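Local coordinates for Udp-n-acetylglucosamine pyrophosphorylase (Trypanosoma brucei, PDB 4BQH), which probably catalyses the transfer of a uridylyl group from UTP to N-acetylglucosamine 1-phosphate, yielding UDP-N-acetylglucosamine and diphosphate, at residues F116-A120 with F148-C152; G140-K145 with E503-L507. All blocks are in the same frame, centred on the assembly; numbering follows the deposited sequence.

Contact 1. Residues F116-A120 with F148-C152; sequences FLILA and FMMHC
Phe-148 O accepts the backbone N-H of Cys-152 at 3.0 Å, a helical bond of the turn that presents Phe-148 and His-151 to Phe-116, Ile-118 and Ala-120. The contact across is made by van der Waals contact of aliphatic and aromatic groups, the His-151 imidazole among them, burying 219 Å² over both segments. Strand 116-119 and helix 148-152 run nearly antiparallel, at 168°, with their axes 11.5 Å apart, so side chains bridge the gap. Phe-116, Ile-118 and Ala-120 lie on the strand face turned to the helix; Leu-117 and Leu-119 serve the other face, against helix 241-246. In Phe-148, CG stands opposite the carbonyl carbon (chi1 -83°), and the end of the ring comes nearer the strand than its CB direction suggests. Its CZ reaches CB of Ala-120 at 3.9 Å, and its CD1 lies 4.2 Å from CD1 of Ile-118; both aliphatic groups meet the rim of the ring, near its plane. Phe-192 from helix 185-194 packs edge-to-face with the same ring. One turn on, CD2 of His-151 touches both CE1 of Phe-116, 3.9 Å away and in the plane of the imidazole, and CD1 of Ile-118 at 4.0 Å. The Phe-116 and His-151 rings are inclined by 68° with centroids 5.6 Å apart, an oblique pairing in which the side chains cross at about a right angle. Ile-118 instead slides past His-151 in the opposite direction, its CD1 reaching in between the two aromatic residues of the helix. This is the strand-to-helix half of a beta-alpha-beta crossover: helix 147-166 covers strand 114-119 and leads to its parallel neighbour 175-180, as expected of the Rossmann-like core of a GT-A nucleotidyltransferase, where the strand runs directly into the family's glycine-rich loop.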
# COMPACT_ATOMS: atom_id res chain seq x y z
N PHE A 116 3.95 -2.52 8.79
CA PHE A 116 3.61 -1.79 7.56
C PHE A 116 3.96 -2.70 6.40
O PHE A 116 5.11 -3.12 6.28
CB PHE A 116 4.35 -0.45 7.42
CG PHE A 116 3.83 0.37 6.27
CD1 PHE A 116 4.21 0.07 4.97
CD2 PHE A 116 2.91 1.38 6.49
CE1 PHE A 116 3.68 0.79 3.90
CE2 PHE A 116 2.38 2.10 5.42
CZ PHE A 116 2.75 1.79 4.13
N LEU A 117 2.99 -2.99 5.54
CA LEU A 117 3.19 -3.90 4.42
C LEU A 117 3.29 -3.03 3.16
O LEU A 117 2.33 -2.35 2.77
CB LEU A 117 2.01 -4.87 4.33
CG LEU A 117 2.06 -6.06 3.36
CD1 LEU A 117 0.88 -6.99 3.62
CD2 LEU A 117 2.08 -5.59 1.90
N ILE A 118 4.48 -3.01 2.54
CA ILE A 118 4.65 -2.23 1.30
C ILE A 118 4.38 -3.13 0.09
O ILE A 118 5.02 -4.19 -0.06
CB ILE A 118 6.10 -1.74 1.10
CG1 ILE A 118 6.59 -0.90 2.27
CG2 ILE A 118 6.19 -0.96 -0.22
CD1 ILE A 118 8.05 -0.44 2.11
N LEU A 119 3.44 -2.74 -0.77
CA LEU A 119 3.18 -3.50 -2.01
C LEU A 119 4.28 -3.13 -3.00
O LEU A 119 4.35 -1.97 -3.48
CB LEU A 119 1.79 -3.15 -2.57
CG LEU A 119 0.61 -3.31 -1.60
CD1 LEU A 119 -0.62 -2.61 -2.15
CD2 LEU A 119 0.30 -4.78 -1.35
N ALA A 120 5.15 -4.10 -3.27
CA ALA A 120 6.42 -3.86 -3.95
C ALA A 120 6.68 -4.78 -5.13
O ALA A 120 7.84 -5.08 -5.45
CB ALA A 120 7.56 -3.95 -2.94
N PHE A 148 11.86 3.54 -1.62
CA PHE A 148 12.12 2.66 -0.46
C PHE A 148 12.77 3.43 0.69
O PHE A 148 12.34 3.33 1.82
CB PHE A 148 13.00 1.45 -0.80
CG PHE A 148 12.26 0.28 -1.41
CD1 PHE A 148 11.07 -0.19 -0.85
CD2 PHE A 148 12.80 -0.41 -2.50
CE1 PHE A 148 10.42 -1.30 -1.40
CE2 PHE A 148 12.15 -1.53 -3.05
CZ PHE A 148 10.95 -1.98 -2.50
N MET A 149 13.79 4.23 0.38
CA MET A 149 14.52 4.93 1.42
C MET A 149 13.62 5.87 2.20
O MET A 149 13.68 5.90 3.42
CB MET A 149 15.70 5.70 0.82
CG MET A 149 16.50 6.46 1.87
SD MET A 149 18.08 6.87 1.11
CE MET A 149 18.90 7.64 2.50
N MET A 150 12.77 6.63 1.49
CA MET A 150 11.88 7.57 2.17
C MET A 150 10.83 6.85 3.03
O MET A 150 10.51 7.33 4.12
CB MET A 150 11.25 8.57 1.19
CG MET A 150 12.24 9.65 0.73
SD MET A 150 11.59 10.81 -0.49
CE MET A 150 11.33 9.70 -1.86
N HIS A 151 10.32 5.72 2.57
CA HIS A 151 9.44 4.89 3.41
C HIS A 151 10.10 4.48 4.69
O HIS A 151 9.49 4.61 5.76
CB HIS A 151 8.91 3.65 2.68
CG HIS A 151 7.51 3.82 2.12
ND1 HIS A 151 7.24 4.69 1.12
CD2 HIS A 151 6.32 3.19 2.43
CE1 HIS A 151 5.90 4.63 0.81
NE2 HIS A 151 5.34 3.72 1.61
N CYS A 152 11.34 4.01 4.62
CA CYS A 152 12.05 3.54 5.81
C CYS A 152 12.38 4.67 6.77
O CYS A 152 12.34 4.49 8.00
CB CYS A 152 13.32 2.78 5.42
SG CYS A 152 12.98 1.25 4.51

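Contact 2. Residues G140-K145 with E503-L507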
# COMPACT_ATOMS: atom_id res chain seq x y z
N GLY A 140 13.87 16.62 -8.89
CA GLY A 140 13.21 17.77 -8.34
C GLY A 140 13.30 17.81 -6.83
O GLY A 140 12.77 18.72 -6.21
N LEU A 141 13.92 16.79 -6.24
CA LEU A 141 14.16 16.80 -4.80
C LEU A 141 15.65 16.91 -4.54
O LEU A 141 16.45 16.24 -5.18
CB LEU A 141 13.60 15.55 -4.12
CG LEU A 141 12.08 15.37 -4.24
CD1 LEU A 141 11.69 14.00 -3.71
CD2 LEU A 141 11.33 16.47 -3.48
N GLN A 142 16.00 17.76 -3.58
CA GLN A 142 17.37 17.88 -3.12
C GLN A 142 17.84 16.62 -2.39
O GLN A 142 19.02 16.33 -2.38
CB GLN A 142 17.53 19.13 -2.26
CG GLN A 142 17.30 20.43 -3.04
CD GLN A 142 17.79 21.65 -2.31
OE1 GLN A 142 17.05 22.59 -2.10
NE2 GLN A 142 19.04 21.63 -1.88
N GLN A 143 16.91 15.89 -1.76
CA GLN A 143 17.24 14.60 -1.19
C GLN A 143 17.41 13.73 -2.40
O GLN A 143 16.64 13.85 -3.34
CB GLN A 143 16.08 14.03 -0.36
CG GLN A 143 15.67 14.90 0.80
CD GLN A 143 14.35 14.47 1.38
OE1 GLN A 143 14.30 13.62 2.26
NE2 GLN A 143 13.27 15.06 0.90
N ARG A 144 18.37 12.84 -2.41
CA ARG A 144 18.43 12.00 -3.60
C ARG A 144 18.13 10.61 -3.11
O ARG A 144 19.01 9.77 -2.99
CB ARG A 144 19.77 12.15 -4.35
CG ARG A 144 20.13 13.58 -4.76
CD ARG A 144 19.09 14.26 -5.65
N LYS A 145 16.87 10.40 -2.75
CA LYS A 145 16.48 9.19 -2.05
C LYS A 145 15.48 8.41 -2.88
O LYS A 145 14.59 9.01 -3.49
CB LYS A 145 15.84 9.55 -0.70
CG LYS A 145 16.79 10.30 0.23
CD LYS A 145 16.06 10.71 1.48
CE LYS A 145 17.00 11.53 2.38
NZ LYS A 145 16.22 12.05 3.53
N GLU A 503 11.37 21.77 1.38
CA GLU A 503 11.50 20.34 1.21
C GLU A 503 12.10 19.83 2.52
O GLU A 503 13.18 20.28 2.92
CB GLU A 503 12.43 20.00 0.05
CG GLU A 503 12.70 18.51 -0.09
CD GLU A 503 13.74 18.16 -1.14
OE1 GLU A 503 14.03 19.01 -2.02
OE2 GLU A 503 14.26 17.02 -1.07
N ILE A 504 11.40 18.93 3.19
CA ILE A 504 11.80 18.52 4.55
C ILE A 504 12.00 17.01 4.59
O ILE A 504 11.09 16.24 4.24
CB ILE A 504 10.74 18.94 5.59
CG1 ILE A 504 10.53 20.46 5.55
CG2 ILE A 504 11.13 18.46 7.01
CD1 ILE A 504 9.31 20.96 6.30
N SER A 505 13.19 16.58 5.03
CA SER A 505 13.52 15.19 5.21
C SER A 505 12.56 14.53 6.19
O SER A 505 12.20 15.15 7.16
CB SER A 505 14.94 15.05 5.79
OG SER A 505 15.22 13.69 6.02
N PRO A 506 12.16 13.27 5.91
CA PRO A 506 11.32 12.59 6.92
C PRO A 506 12.05 12.37 8.23
O PRO A 506 11.40 12.22 9.26
CB PRO A 506 10.96 11.25 6.27
CG PRO A 506 11.31 11.37 4.84
CD PRO A 506 12.33 12.48 4.69
N LEU A 507 13.38 12.33 8.21
CA LEU A 507 14.16 12.21 9.47
C LEU A 507 14.03 13.46 10.34
O LEU A 507 14.25 13.41 11.57
CB LEU A 507 15.63 11.86 9.17
CG LEU A 507 15.84 10.48 8.54
CD1 LEU A 507 17.31 10.20 8.23
CD2 LEU A 507 15.25 9.33 9.37
O HOH W 1 13.09 20.64 -4.12
O HOH W 2 10.57 14.41 2.06
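The irregular segment 140-145 runs alongside 503-507 in the same direction, with CA of Leu-141 7.5 Å from CA of Glu-503 and CA of Gln-143 7.4 Å from CA of Ser-505. Here the loop leading into helix 147-166 of the GT-A core meets the end of strand 501-504, which forms a two-stranded parallel sheet with 533-536. Beyond that strand, Ser-505 makes an ST turn, its OG accepting the backbone N-H of Leu-507. Glu-503 bridges the two segments: CG anti to the backbone N (chi1 175°) and an extended chain carry its carboxylate to the loop backbone. Glu-503 OE1 uses its syn lone pair to accept Gln-142 N at 2.8 Å in a nearly straight bond (164°). Glu-503 OE2 has two donors, Gln-143 N at 3.0 Å on the syn side and Gln-143 NE2, also at 3.0 Å, on the anti lone pair. With so many N-H donors converging, the buried carboxylate is probably kept ionised. CD2 of Leu-141 lies against the same group, 3.8 Å from CD of Glu-503, and its side chain also packs on helix 448-471. The Gln-143 amide is fixed at both ends: Glu-503 OE2 lies only 2° out of its plane, while Gln-143 OE1 receives Lys-145 NZ at 2.8 Å on a lone pair. That ammonium also has salt bridges to Glu-153 and Glu-541, and Glu-541 is hydrogen-bonded to Ser-505 OG as well, tying together the loop, helix 147-166 and the last modelled residues of the chain. One water joins Gln-143 NE2 to Ile-504 O; another donates one hydrogen to Gly-140 O and the other to Glu-503 OE1, 2.8 Å away.

How the contacts relate
Contact 1 uses helix 147-166 and contact 2 the loop that leads into it, with centres about 16 Å apart. Contact 1 lies deep in the GT-A core, its centre about 8 Å from the centre of the chain, and joins a strand and a helix 28 residues apart through aliphatic and aromatic groups. Contact 2, its centre about 21 Å from the centre of the chain and still largely buried, joins segments more than 350 residues apart through a carboxylate that takes backbone and amide N-H groups, with ordered waters; its ammonium links to residues around it. Met-150 connects the two: its CE packs 3.7 Å from Lys-145 O, and its backbone O lies near Pro-506 CG.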